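Local coordinates for bifunctional protein PutA (Bdellovibrio bacteriovorus, PDB 5UR2) that probably catalyses both steps of proline breakdown to glutamate, pairing a flavin-dependent proline dehydrogenase with an NAD-dependent glutamate semialdehyde dehydrogenase, at residues N4-Q9 with C363-E368; R785-D790 with I884-L889; L844-S849 with P859-D864. All coordinates share one frame; numbering follows the deposited sequence.

The three contacts follow the two-enzyme layout of the chain. Interaction 1 comes first in sequence, joining the N-terminal helix 6-22 to helix 357-369 of the proline dehydrogenase barrel. Interactions 2 and 3 lie on the opposite side of the chain's centre, their centres 63 and 64 Å from that of interaction 1. They are about 17 Å apart, centre to centre, and 844-849 with 859-864 is nested inside the loop closed by 785-790 with 884-889. Both build one mixed sheet of the aldehyde dehydrogenase part, with strands 860-863 and 880-886 side by side, and a salt bridge from Arg885 NE to Asp864 OD1, 2.9 Å, ties them directly. The two sets thus lie in separate catalytic parts.

Interaction 1 (N4-Q9 with C363-E368)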
ATOM      1  N   ASN B   4      15.242  -5.057  62.552  1.00 39.48           N
ATOM      2  CA  ASN B   4      15.122  -4.587  61.169  1.00 40.78           C
ATOM      3  C   ASN B   4      13.788  -3.879  60.910  1.00 38.43           C
ATOM      4  O   ASN B   4      13.272  -3.918  59.794  1.00 34.26           O
ATOM      5  CB  ASN B   4      15.328  -5.735  60.159  1.00 35.80           C
ATOM      6  CG  ASN B   4      16.617  -6.504  60.408  1.00 44.21           C
ATOM      7  OD1 ASN B   4      17.712  -5.960  60.262  1.00 42.67           O
ATOM      8  ND2 ASN B   4      16.493  -7.771  60.804  1.00 49.28           N
ATOM      9  N   ASP B   5      13.227  -3.212  61.933  1.00 41.76           N
ATOM     10  CA  ASP B   5      12.026  -2.395  61.782  1.00 41.86           C
ATOM     11  C   ASP B   5      12.333  -0.929  61.467  1.00 45.17           C
ATOM     12  O   ASP B   5      11.575  -0.046  61.889  1.00 53.67           O
ATOM     13  CB  ASP B   5      11.149  -2.495  63.036  1.00 42.42           C
ATOM     14  CG  ASP B   5      11.728  -1.737  64.251  1.00 46.42           C
ATOM     15  OD1 ASP B   5      12.879  -1.243  64.198  1.00 45.06           O
ATOM     16  OD2 ASP B   5      11.017  -1.658  65.281  1.00 48.76           O
ATOM     17  N   ILE B   6      13.407  -0.641  60.720  1.00 41.12           N
ATOM     18  CA  ILE B   6      13.735   0.755  60.415  1.00 44.46           C
ATOM     19  C   ILE B   6      12.605   1.406  59.626  1.00 41.02           C
ATOM     20  O   ILE B   6      12.259   2.571  59.856  1.00 35.09           O
ATOM     21  CB  ILE B   6      15.072   0.841  59.646  1.00 40.70           C
ATOM     22  CG1 ILE B   6      15.529   2.297  59.456  1.00 36.24           C
ATOM     23  CG2 ILE B   6      14.979   0.122  58.297  1.00 35.90           C
ATOM     24  CD1 ILE B   6      15.863   3.026  60.733  1.00 40.32           C
ATOM     25  N   GLN B   7      11.964   0.639  58.739  1.00 37.55           N
ATOM     26  CA  GLN B   7      10.882   1.176  57.928  1.00 36.75           C
ATOM     27  C   GLN B   7       9.745   1.694  58.798  1.00 41.65           C
ATOM     28  O   GLN B   7       9.088   2.676  58.438  1.00 41.67           O
ATOM     29  CB  GLN B   7      10.403   0.118  56.933  1.00 38.70           C
ATOM     30  CG  GLN B   7      11.501  -0.233  55.917  1.00 38.73           C
ATOM     31  CD  GLN B   7      12.108   1.017  55.255  1.00 44.86           C
ATOM     32  OE1 GLN B   7      11.397   1.952  54.881  1.00 49.15           O
ATOM     33  NE2 GLN B   7      13.435   1.053  55.171  1.00 41.65           N
ATOM     34  N   SER B   8       9.494   1.046  59.939  1.00 44.78           N
ATOM     35  CA  SER B   8       8.481   1.542  60.863  1.00 42.45           C
ATOM     36  C   SER B   8       8.903   2.849  61.526  1.00 36.14           C
ATOM     37  O   SER B   8       8.050   3.691  61.821  1.00 37.73           O
ATOM     38  CB  SER B   8       8.170   0.489  61.926  1.00 43.89           C
ATOM     39  OG  SER B   8       8.721   0.874  63.175  1.00 53.53           O
ATOM     40  N   GLN B   9      10.195   3.026  61.806  1.00 41.08           N
ATOM     41  CA  GLN B   9      10.634   4.280  62.416  1.00 37.02           C
ATOM     42  C   GLN B   9      10.613   5.427  61.411  1.00 43.42           C
ATOM     43  O   GLN B   9      10.340   6.576  61.780  1.00 42.92           O
ATOM     44  CB  GLN B   9      12.030   4.128  62.998  1.00 35.79           C
ATOM     45  CG  GLN B   9      12.187   2.943  63.930  1.00 48.20           C
ATOM     46  CD  GLN B   9      13.532   2.928  64.642  1.00 54.32           C
ATOM     47  OE1 GLN B   9      14.066   3.975  65.022  1.00 50.21           O
ATOM     48  NE2 GLN B   9      14.084   1.735  64.827  1.00 65.19           N
ATOM     49  N   CYS B 363      16.005  10.163  55.227  1.00 25.22           N
ATOM     50  CA  CYS B 363      17.308  10.769  55.448  1.00 26.94           C
ATOM     51  C   CYS B 363      17.520  11.097  56.925  1.00 31.17           C
ATOM     52  O   CYS B 363      18.595  10.836  57.479  1.00 30.96           O
ATOM     53  CB  CYS B 363      17.451  12.020  54.591  1.00 25.67           C
ATOM     54  SG  CYS B 363      17.573  11.698  52.811  1.00 31.44           S
ATOM     55  N   MET B 364      16.499  11.649  57.583  1.00 28.26           N
ATOM     56  CA  MET B 364      16.645  12.016  58.988  1.00 26.11           C
ATOM     57  C   MET B 364      17.000  10.806  59.828  1.00 28.67           C
ATOM     58  O   MET B 364      17.883  10.875  60.692  1.00 30.43           O
ATOM     59  CB  MET B 364      15.362  12.648  59.521  1.00 28.41           C
ATOM     60  CG  MET B 364      15.043  14.019  58.969  1.00 33.85           C
ATOM     61  SD  MET B 364      13.419  14.571  59.521  1.00 39.81           S
ATOM     62  CE  MET B 364      13.343  16.162  58.707  1.00 43.95           C
ATOM     63  N   LEU B 365      16.303   9.689  59.599  1.00 30.86           N
ATOM     64  CA  LEU B 365      16.516   8.492  60.404  1.00 37.81           C
ATOM     65  C   LEU B 365      17.879   7.877  60.118  1.00 40.79           C
ATOM     66  O   LEU B 365      18.616   7.513  61.047  1.00 38.67           O
ATOM     67  CB  LEU B 365      15.397   7.475  60.141  1.00 33.31           C
ATOM     68  CG  LEU B 365      14.290   7.439  61.190  1.00 33.28           C
ATOM     69  CD1 LEU B 365      14.822   6.945  62.521  1.00 36.90           C
ATOM     70  CD2 LEU B 365      13.715   8.825  61.352  1.00 35.63           C
ATOM     71  N   TYR B 366      18.237   7.774  58.834  1.00 25.51           N
ATOM     72  CA  TYR B 366      19.540   7.232  58.466  1.00 34.49           C
ATOM     73  C   TYR B 366      20.653   8.042  59.119  1.00 34.22           C
ATOM     74  O   TYR B 366      21.642   7.480  59.616  1.00 29.59           O
ATOM     75  CB  TYR B 366      19.698   7.224  56.939  1.00 39.28           C
ATOM     76  CG  TYR B 366      18.735   6.311  56.190  1.00 37.37           C
ATOM     77  CD1 TYR B 366      18.274   5.115  56.741  1.00 40.99           C
ATOM     78  CD2 TYR B 366      18.253   6.679  54.944  1.00 32.85           C
ATOM     79  CE1 TYR B 366      17.366   4.287  56.034  1.00 42.03           C
ATOM     80  CE2 TYR B 366      17.345   5.873  54.241  1.00 39.20           C
ATOM     81  CZ  TYR B 366      16.911   4.681  54.781  1.00 42.59           C
ATOM     82  OH  TYR B 366      16.014   3.907  54.056  1.00 44.09           O
ATOM     83  N   ALA B 367      20.491   9.370  59.161  1.00 30.12           N
ATOM     84  CA  ALA B 367      21.455  10.194  59.884  1.00 31.58           C
ATOM     85  C   ALA B 367      21.443   9.865  61.372  1.00 30.64           C
ATOM     86  O   ALA B 367      22.502   9.782  62.006  1.00 34.84           O
ATOM     87  CB  ALA B 367      21.170  11.680  59.655  1.00 27.84           C
ATOM     88  N   GLU B 368      20.255   9.666  61.952  1.00 32.38           N
ATOM     89  CA  GLU B 368      20.182   9.438  63.395  1.00 36.01           C
ATOM     90  C   GLU B 368      20.750   8.080  63.778  1.00 34.69           C
ATOM     91  O   GLU B 368      21.395   7.950  64.821  1.00 34.87           O
ATOM     92  CB  GLU B 368      18.741   9.575  63.892  1.00 35.99           C
ATOM     93  CG  GLU B 368      18.280  11.018  63.955  1.00 43.39           C
ATOM     94  CD  GLU B 368      16.778  11.171  64.097  1.00 54.76           C
ATOM     95  OE1 GLU B 368      16.109  10.193  64.508  1.00 55.72           O
ATOM     96  OE2 GLU B 368      16.276  12.279  63.790  1.00 58.89           O
TER
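Leu365 meets the start of helix 6-22 with its two methyl groups. CD1 lies 4.0 Å from Gln9 CB and just as near the amide oxygen OE1 of that residue, while CD2 approaches the backbone oxygen of Gln9 at 4.1 Å. The two side chains run at about a right angle, so the leucine tip abuts the flank of the glutamine chain. One turn earlier, Ile6 reaches across with its CG1 branch, turned away from the backbone N (chi1 -173°). Its terminal CD1 comes to 4.4 Å from Leu365 CD1, and CG1 sits obliquely beside the Tyr366 ring, 4.4 Å from CE1. Ile6 thus meets Leu365 and Tyr366 through apolar contacts, and no hydrogen bond crosses between 4-9 and 363-368. Helix 357-369 follows strand 349-353 in the eight-stranded proline dehydrogenase barrel, and the N-terminal helix packs against this outer helix on the protein surface. Tyr366 carries its hydroxyl towards Gln7, but the 4.0 Å from OH to NE2 is no bond: Glu335 takes the hydroxyl, and Arg358 holds Gln7 OE1. The amide of Gln9 is gripped at both ends, OE1 by Lys369 and NE2 by Asp5 OD1 at 3.3 Å. That last bond is nearly straight (165°), lies in the amide plane and arrives from above the carboxylate plane. Further along helix 6-22, Ile10 touches Leu365 and Tyr366.

Interaction 2 (R785-D790 with I884-L889); sequences RVIVLD and IRAKNL
Ile884 pairs with Ile787 through parallel-strand backbone bonds: Ile884 N gives to Val786 O at 2.8 Å, and Val788 N returns to Ile884 O at 2.9 Å. Ala886 N continues the ladder to Val788 O, 3.0 Å. CA-H...O contacts run alongside, from Ile787 to Ile884 O and, past the last rung, from Leu789 to Ala886 O. On the sheet face carrying Ile787, Leu789, Ile884 and Ala886 the packing is apolar. Ile787 places CG2 3.9 Å from Ala886 CB, and the branched end of Leu789 lies along the backbone of Asn888, CG coming to 4.0 Å from its carbonyl carbon. The opposite face bears Arg885, whose chain leaves extended and then bends at chi3 (-77°), bringing NH1 to Asp790 OD1 at 2.7 Å. This salt bridge meets the guanidinium at its edge, but the carboxylate from above its plane, the two planes being 53° apart. NE has Asp864 as its own partner, and Tyr793 makes a cation-pi contact with the same guanidinium. Arg785, whose CD touches Ile884, is fixed by the carbonyls of Ile895 and Ala896. Asn888 caps helix 889-896 through Gln891 N. Strand 783-789 sits inside a mixed sheet of the aldehyde dehydrogenase part, bonded in parallel to 751-755 on one edge and to 880-886 on the other, while helix 889-896, which follows 880-886, packs on the Ile787 face.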
ATOM      1  N   ARG B 785      18.188  29.441   2.325  1.00 27.67           N
ATOM      2  CA  ARG B 785      17.363  30.634   2.448  1.00 27.18           C
ATOM      3  C   ARG B 785      16.755  30.640   3.838  1.00 33.31           C
ATOM      4  O   ARG B 785      16.218  29.624   4.289  1.00 31.44           O
ATOM      5  CB  ARG B 785      16.263  30.657   1.381  1.00 26.24           C
ATOM      6  CG  ARG B 785      16.775  30.766  -0.058  1.00 29.18           C
ATOM      7  CD  ARG B 785      15.612  30.831  -1.022  1.00 22.68           C
ATOM      8  NE  ARG B 785      14.745  29.662  -0.907  1.00 21.99           N
ATOM      9  CZ  ARG B 785      13.433  29.679  -1.105  1.00 23.30           C
ATOM     10  NH1 ARG B 785      12.815  30.816  -1.420  1.00 25.73           N
ATOM     11  NH2 ARG B 785      12.734  28.560  -0.968  1.00 21.45           N
ATOM     12  N   VAL B 786      16.868  31.767   4.532  1.00 29.67           N
ATOM     13  CA  VAL B 786      16.228  31.941   5.827  1.00 25.86           C
ATOM     14  C   VAL B 786      15.341  33.166   5.712  1.00 23.19           C
ATOM     15  O   VAL B 786      15.836  34.281   5.519  1.00 30.16           O
ATOM     16  CB  VAL B 786      17.246  32.069   6.966  1.00 26.65           C
ATOM     17  CG1 VAL B 786      16.545  32.075   8.320  1.00 24.65           C
ATOM     18  CG2 VAL B 786      18.237  30.899   6.902  1.00 24.65           C
ATOM     19  N   ILE B 787      14.033  32.955   5.811  1.00 28.68           N
ATOM     20  CA  ILE B 787      13.028  33.986   5.578  1.00 30.10           C
ATOM     21  C   ILE B 787      12.486  34.395   6.940  1.00 28.42           C
ATOM     22  O   ILE B 787      11.860  33.584   7.634  1.00 33.20           O
ATOM     23  CB  ILE B 787      11.916  33.488   4.643  1.00 23.67           C
ATOM     24  CG1 ILE B 787      12.518  32.988   3.321  1.00 28.63           C
ATOM     25  CG2 ILE B 787      10.916  34.578   4.367  1.00 24.47           C
ATOM     26  CD1 ILE B 787      11.521  32.263   2.412  1.00 27.58           C
ATOM     27  N   VAL B 788      12.760  35.640   7.336  1.00 25.86           N
ATOM     28  CA  VAL B 788      12.582  36.108   8.710  1.00 28.33           C
ATOM     29  C   VAL B 788      11.588  37.261   8.719  1.00 32.12           C
ATOM     30  O   VAL B 788      11.785  38.267   8.023  1.00 33.55           O
ATOM     31  CB  VAL B 788      13.916  36.558   9.342  1.00 30.51           C
ATOM     32  CG1 VAL B 788      13.705  36.914  10.799  1.00 25.27           C
ATOM     33  CG2 VAL B 788      15.005  35.499   9.192  1.00 28.68           C
ATOM     34  N   LEU B 789      10.550  37.138   9.539  1.00 25.79           N
ATOM     35  CA  LEU B 789       9.562  38.202   9.626  1.00 37.31           C
ATOM     36  C   LEU B 789      10.158  39.423  10.323  1.00 39.78           C
ATOM     37  O   LEU B 789      11.085  39.318  11.137  1.00 33.49           O
ATOM     38  CB  LEU B 789       8.309  37.718  10.359  1.00 34.17           C
ATOM     39  CG  LEU B 789       7.170  37.148   9.514  1.00 33.51           C
ATOM     40  CD1 LEU B 789       7.585  35.852   8.795  1.00 26.21           C
ATOM     41  CD2 LEU B 789       5.953  36.916  10.388  1.00 38.71           C
ATOM     42  N   ASP B 790       9.598  40.592  10.002  1.00 41.94           N
ATOM     43  CA  ASP B 790      10.275  41.858  10.288  1.00 41.53           C
ATOM     44  C   ASP B 790      10.449  42.095  11.788  1.00 41.39           C
ATOM     45  O   ASP B 790      11.521  42.530  12.232  1.00 39.48           O
ATOM     46  CB  ASP B 790       9.504  43.014   9.642  1.00 44.05           C
ATOM     47  CG  ASP B 790      10.343  44.278   9.521  1.00 56.56           C
ATOM     48  OD1 ASP B 790      11.283  44.266   8.705  1.00 60.93           O
ATOM     49  OD2 ASP B 790      10.085  45.275  10.233  1.00 60.24           O
ATOM     50  N   ILE B 884      16.432  36.595   4.074  1.00 35.00           N
ATOM     51  CA  ILE B 884      15.444  37.353   3.303  1.00 32.47           C
ATOM     52  C   ILE B 884      14.400  37.913   4.253  1.00 30.16           C
ATOM     53  O   ILE B 884      13.865  37.184   5.095  1.00 27.39           O
ATOM     54  CB  ILE B 884      14.763  36.482   2.229  1.00 29.35           C
ATOM     55  CG1 ILE B 884      15.801  35.803   1.337  1.00 29.76           C
ATOM     56  CG2 ILE B 884      13.806  37.318   1.390  1.00 31.25           C
ATOM     57  CD1 ILE B 884      15.204  34.738   0.426  1.00 32.70           C
ATOM     58  N   ARG B 885      14.069  39.187   4.086  1.00 30.03           N
ATOM     59  CA  ARG B 885      13.102  39.818   4.967  1.00 34.35           C
ATOM     60  C   ARG B 885      11.688  39.571   4.454  1.00 39.57           C
ATOM     61  O   ARG B 885      11.454  39.545   3.243  1.00 41.90           O
ATOM     62  CB  ARG B 885      13.382  41.314   5.074  1.00 33.05           C
ATOM     63  CG  ARG B 885      12.819  41.943   6.329  1.00 40.20           C
ATOM     64  CD  ARG B 885      13.038  43.438   6.301  1.00 46.60           C
ATOM     65  NE  ARG B 885      14.420  43.782   6.615  1.00 47.05           N
ATOM     66  CZ  ARG B 885      14.839  44.135   7.824  1.00 47.83           C
ATOM     67  NH1 ARG B 885      13.980  44.188   8.833  1.00 30.71           N
ATOM     68  NH2 ARG B 885      16.115  44.437   8.022  1.00 47.52           N
ATOM     69  N   ALA B 886      10.748  39.366   5.382  1.00 34.07           N
ATOM     70  CA  ALA B 886       9.339  39.218   5.034  1.00 37.30           C
ATOM     71  C   ALA B 886       8.499  40.081   5.962  1.00 34.89           C
ATOM     72  O   ALA B 886       8.755  40.136   7.168  1.00 36.62           O
ATOM     73  CB  ALA B 886       8.877  37.760   5.109  1.00 37.00           C
ATOM     74  N   LYS B 887       7.522  40.789   5.385  1.00 43.95           N
ATOM     75  CA  LYS B 887       6.645  41.646   6.184  1.00 43.23           C
ATOM     76  C   LYS B 887       5.713  40.822   7.065  1.00 40.47           C
ATOM     77  O   LYS B 887       5.402  41.226   8.186  1.00 44.53           O
ATOM     78  CB  LYS B 887       5.845  42.590   5.279  1.00 41.44           C
ATOM     79  N   ASN B 888       5.236  39.682   6.569  1.00 38.01           N
ATOM     80  CA  ASN B 888       4.287  38.853   7.303  1.00 32.13           C
ATOM     81  C   ASN B 888       4.324  37.441   6.718  1.00 37.51           C
ATOM     82  O   ASN B 888       5.062  37.160   5.766  1.00 35.36           O
ATOM     83  CB  ASN B 888       2.883  39.464   7.252  1.00 33.32           C
ATOM     84  CG  ASN B 888       2.424  39.775   5.824  1.00 37.64           C
ATOM     85  OD1 ASN B 888       2.764  39.059   4.876  1.00 39.65           O
ATOM     86  ND2 ASN B 888       1.640  40.845   5.669  1.00 37.00           N
ATOM     87  N   LEU B 889       3.496  36.553   7.276  1.00 37.86           N
ATOM     88  CA  LEU B 889       3.504  35.168   6.810  1.00 37.17           C
ATOM     89  C   LEU B 889       3.087  35.063   5.347  1.00 36.59           C
ATOM     90  O   LEU B 889       3.568  34.178   4.630  1.00 36.53           O
ATOM     91  CB  LEU B 889       2.600  34.298   7.687  1.00 30.34           C
ATOM     92  CG  LEU B 889       2.693  32.778   7.459  1.00 24.58           C
ATOM     93  CD1 LEU B 889       4.104  32.230   7.692  1.00 23.90           C
ATOM     94  CD2 LEU B 889       1.705  32.060   8.348  1.00 24.38           C
TER

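Interaction 3 (L844-S849 with P859-D864); sequences LLFKGS and PTIFGD
Ile861 O is gripped by two successive backbone donors, Leu845 N at 2.8 Å and Phe846 N at 3.3 Å. The Phe846 donor lies in the carbonyl plane on a lone pair, whereas the Leu845 one is tilted 15° from that plane. Both residues therefore face Ile861, and the register of the antiparallel strands slips by one. Beyond the slip the ladder is regular: Ile861 N binds Phe846 O at 2.9 Å, and Gly848 N binds Pro859 O at 3.0 Å. Leu844 sends CD1 over one face of the Phe862 ring, 4.0 Å from its centroid, a CH-pi contact. Its CG stands anti to the backbone N (chi1 179°), which swings the same methyl to 3.5 Å from Thr860 CG2, so one methyl touches both Thr860 and Phe862, which share a face of the facing strand. Leu845 lays CD1 against the bare backbone of Gly863, 3.6 Å from CA. Phe846 leans obliquely towards Pro859, CE2 to CG 4.0 Å, and Gly848 N lies above one ring face, offset toward its rim, while bonding to Pro859 O. Lys847 runs alongside Thr860 with both pointing the same way, but their polar ends part: NZ goes to Glu839, and OG1 to Pro858 O. Helix 790-806 packs on the Phe846 and Ile861 side, helix 825-841 on that of Thr860 and Phe862. Strand 860-863 is hydrogen-bonded on its other edge to strand 880-886. Two antiparallel strands joined by a connection of about a dozen residues, with the doubled donors at Ile861 O, make a beta hairpin interrupted by a classic beta bulge, in the aldehyde dehydrogenase sheet.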
ATOM      1  N   LEU B 844      26.829  41.860   3.237  1.00 37.18           N
ATOM      2  CA  LEU B 844      27.491  40.719   3.850  1.00 40.80           C
ATOM      3  C   LEU B 844      27.346  40.817   5.365  1.00 40.89           C
ATOM      4  O   LEU B 844      27.868  41.753   5.977  1.00 42.82           O
ATOM      5  CB  LEU B 844      28.964  40.668   3.441  1.00 37.81           C
ATOM      6  CG  LEU B 844      29.694  39.495   4.096  1.00 39.60           C
ATOM      7  CD1 LEU B 844      29.110  38.210   3.573  1.00 39.12           C
ATOM      8  CD2 LEU B 844      31.201  39.552   3.862  1.00 32.01           C
ATOM      9  N   LEU B 845      26.651  39.845   5.972  1.00 39.24           N
ATOM     10  CA  LEU B 845      26.471  39.831   7.423  1.00 37.80           C
ATOM     11  C   LEU B 845      27.592  39.103   8.145  1.00 33.51           C
ATOM     12  O   LEU B 845      27.857  39.410   9.306  1.00 39.21           O
ATOM     13  CB  LEU B 845      25.132  39.192   7.829  1.00 33.33           C
ATOM     14  CG  LEU B 845      23.851  39.934   7.445  1.00 36.99           C
ATOM     15  CD1 LEU B 845      22.629  39.161   7.877  1.00 32.71           C
ATOM     16  CD2 LEU B 845      23.837  41.367   8.001  1.00 40.88           C
ATOM     17  N   PHE B 846      28.236  38.131   7.499  1.00 32.71           N
ATOM     18  CA  PHE B 846      29.247  37.327   8.169  1.00 32.69           C
ATOM     19  C   PHE B 846      29.995  36.476   7.153  1.00 34.86           C
ATOM     20  O   PHE B 846      29.377  35.864   6.274  1.00 39.89           O
ATOM     21  CB  PHE B 846      28.610  36.428   9.230  1.00 26.02           C
ATOM     22  CG  PHE B 846      29.522  35.357   9.739  1.00 41.26           C
ATOM     23  CD1 PHE B 846      30.563  35.668  10.606  1.00 37.59           C
ATOM     24  CD2 PHE B 846      29.338  34.032   9.354  1.00 39.05           C
ATOM     25  CE1 PHE B 846      31.406  34.671  11.092  1.00 35.92           C
ATOM     26  CE2 PHE B 846      30.173  33.032   9.834  1.00 34.23           C
ATOM     27  CZ  PHE B 846      31.211  33.351  10.707  1.00 33.19           C
ATOM     28  N   LYS B 847      31.316  36.413   7.302  1.00 33.26           N
ATOM     29  CA  LYS B 847      32.135  35.447   6.581  1.00 33.90           C
ATOM     30  C   LYS B 847      33.191  34.918   7.536  1.00 34.15           C
ATOM     31  O   LYS B 847      33.984  35.693   8.078  1.00 39.89           O
ATOM     32  CB  LYS B 847      32.777  36.063   5.329  1.00 39.11           C
ATOM     33  CG  LYS B 847      33.620  35.072   4.509  1.00 39.09           C
ATOM     34  CD  LYS B 847      33.634  35.393   3.000  1.00 40.54           C
ATOM     35  CE  LYS B 847      34.327  36.696   2.684  1.00 42.77           C
ATOM     36  NZ  LYS B 847      34.572  36.905   1.217  1.00 41.54           N
ATOM     37  N   GLY B 848      33.213  33.590   7.724  1.00 32.29           N
ATOM     38  CA  GLY B 848      34.095  32.968   8.690  1.00 30.00           C
ATOM     39  C   GLY B 848      35.532  32.849   8.205  1.00 36.34           C
ATOM     40  O   GLY B 848      35.836  33.017   7.028  1.00 36.30           O
ATOM     41  N   SER B 849      36.419  32.562   9.154  1.00 35.42           N
ATOM     42  CA  SER B 849      37.826  32.331   8.880  1.00 36.48           C
ATOM     43  C   SER B 849      38.076  30.850   8.682  1.00 27.84           C
ATOM     44  O   SER B 849      37.437  30.013   9.314  1.00 32.28           O
ATOM     45  CB  SER B 849      38.682  32.849  10.036  1.00 40.82           C
ATOM     46  OG  SER B 849      38.454  34.232  10.222  1.00 51.51           O
ATOM     47  N   PRO B 859      31.928  29.711   5.786  1.00 28.61           N
ATOM     48  CA  PRO B 859      30.492  29.917   6.001  1.00 25.97           C
ATOM     49  C   PRO B 859      30.183  31.403   5.872  1.00 28.89           C
ATOM     50  O   PRO B 859      30.829  32.239   6.511  1.00 31.46           O
ATOM     51  CB  PRO B 859      30.269  29.410   7.429  1.00 28.78           C
ATOM     52  CG  PRO B 859      31.598  29.664   8.108  1.00 30.04           C
ATOM     53  CD  PRO B 859      32.649  29.437   7.042  1.00 27.94           C
ATOM     54  N   THR B 860      29.196  31.725   5.032  1.00 27.21           N
ATOM     55  CA  THR B 860      28.926  33.096   4.609  1.00 25.27           C
ATOM     56  C   THR B 860      27.432  33.376   4.676  1.00 28.50           C
ATOM     57  O   THR B 860      26.635  32.584   4.166  1.00 26.93           O
ATOM     58  CB  THR B 860      29.440  33.321   3.181  1.00 30.29           C
ATOM     59  OG1 THR B 860      30.810  32.908   3.095  1.00 31.27           O
ATOM     60  CG2 THR B 860      29.318  34.786   2.780  1.00 27.88           C
ATOM     61  N   ILE B 861      27.055  34.522   5.256  1.00 28.95           N
ATOM     62  CA  ILE B 861      25.652  34.908   5.408  1.00 32.41           C
ATOM     63  C   ILE B 861      25.440  36.292   4.796  1.00 36.47           C
ATOM     64  O   ILE B 861      26.120  37.252   5.178  1.00 29.82           O
ATOM     65  CB  ILE B 861      25.216  34.927   6.884  1.00 31.04           C
ATOM     66  CG1 ILE B 861      25.528  33.607   7.582  1.00 28.11           C
ATOM     67  CG2 ILE B 861      23.730  35.180   6.982  1.00 28.62           C
ATOM     68  CD1 ILE B 861      25.167  33.627   9.052  1.00 23.70           C
ATOM     69  N   PHE B 862      24.489  36.399   3.865  1.00 26.03           N
ATOM     70  CA  PHE B 862      24.078  37.681   3.298  1.00 31.03           C
ATOM     71  C   PHE B 862      22.719  38.089   3.845  1.00 36.78           C
ATOM     72  O   PHE B 862      21.842  37.247   4.070  1.00 41.05           O
ATOM     73  CB  PHE B 862      24.014  37.632   1.767  1.00 29.76           C
ATOM     74  CG  PHE B 862      25.332  37.362   1.146  1.00 32.50           C
ATOM     75  CD1 PHE B 862      26.198  38.407   0.880  1.00 29.35           C
ATOM     76  CD2 PHE B 862      25.733  36.056   0.884  1.00 27.49           C
ATOM     77  CE1 PHE B 862      27.441  38.163   0.343  1.00 37.44           C
ATOM     78  CE2 PHE B 862      26.967  35.799   0.350  1.00 30.68           C
ATOM     79  CZ  PHE B 862      27.830  36.856   0.077  1.00 37.54           C
ATOM     80  N   GLY B 863      22.542  39.396   4.026  1.00 33.78           N
ATOM     81  CA  GLY B 863      21.329  39.897   4.637  1.00 33.32           C
ATOM     82  C   GLY B 863      20.492  40.742   3.707  1.00 37.10           C
ATOM     83  O   GLY B 863      21.014  41.289   2.731  1.00 33.59           O
ATOM     84  N   ASP B 864      19.196  40.854   4.006  1.00 35.49           N
ATOM     85  CA  ASP B 864      18.256  41.635   3.193  1.00 39.91           C
ATOM     86  C   ASP B 864      18.350  41.273   1.716  1.00 36.39           C
ATOM     87  O   ASP B 864      18.295  42.141   0.846  1.00 36.70           O
ATOM     88  CB  ASP B 864      18.463  43.141   3.382  1.00 40.20           C
ATOM     89  CG  ASP B 864      17.755  43.675   4.606  1.00 42.79           C
ATOM     90  OD1 ASP B 864      16.508  43.614   4.628  1.00 44.97           O
ATOM     91  OD2 ASP B 864      18.428  44.169   5.533  1.00 42.96           O
TER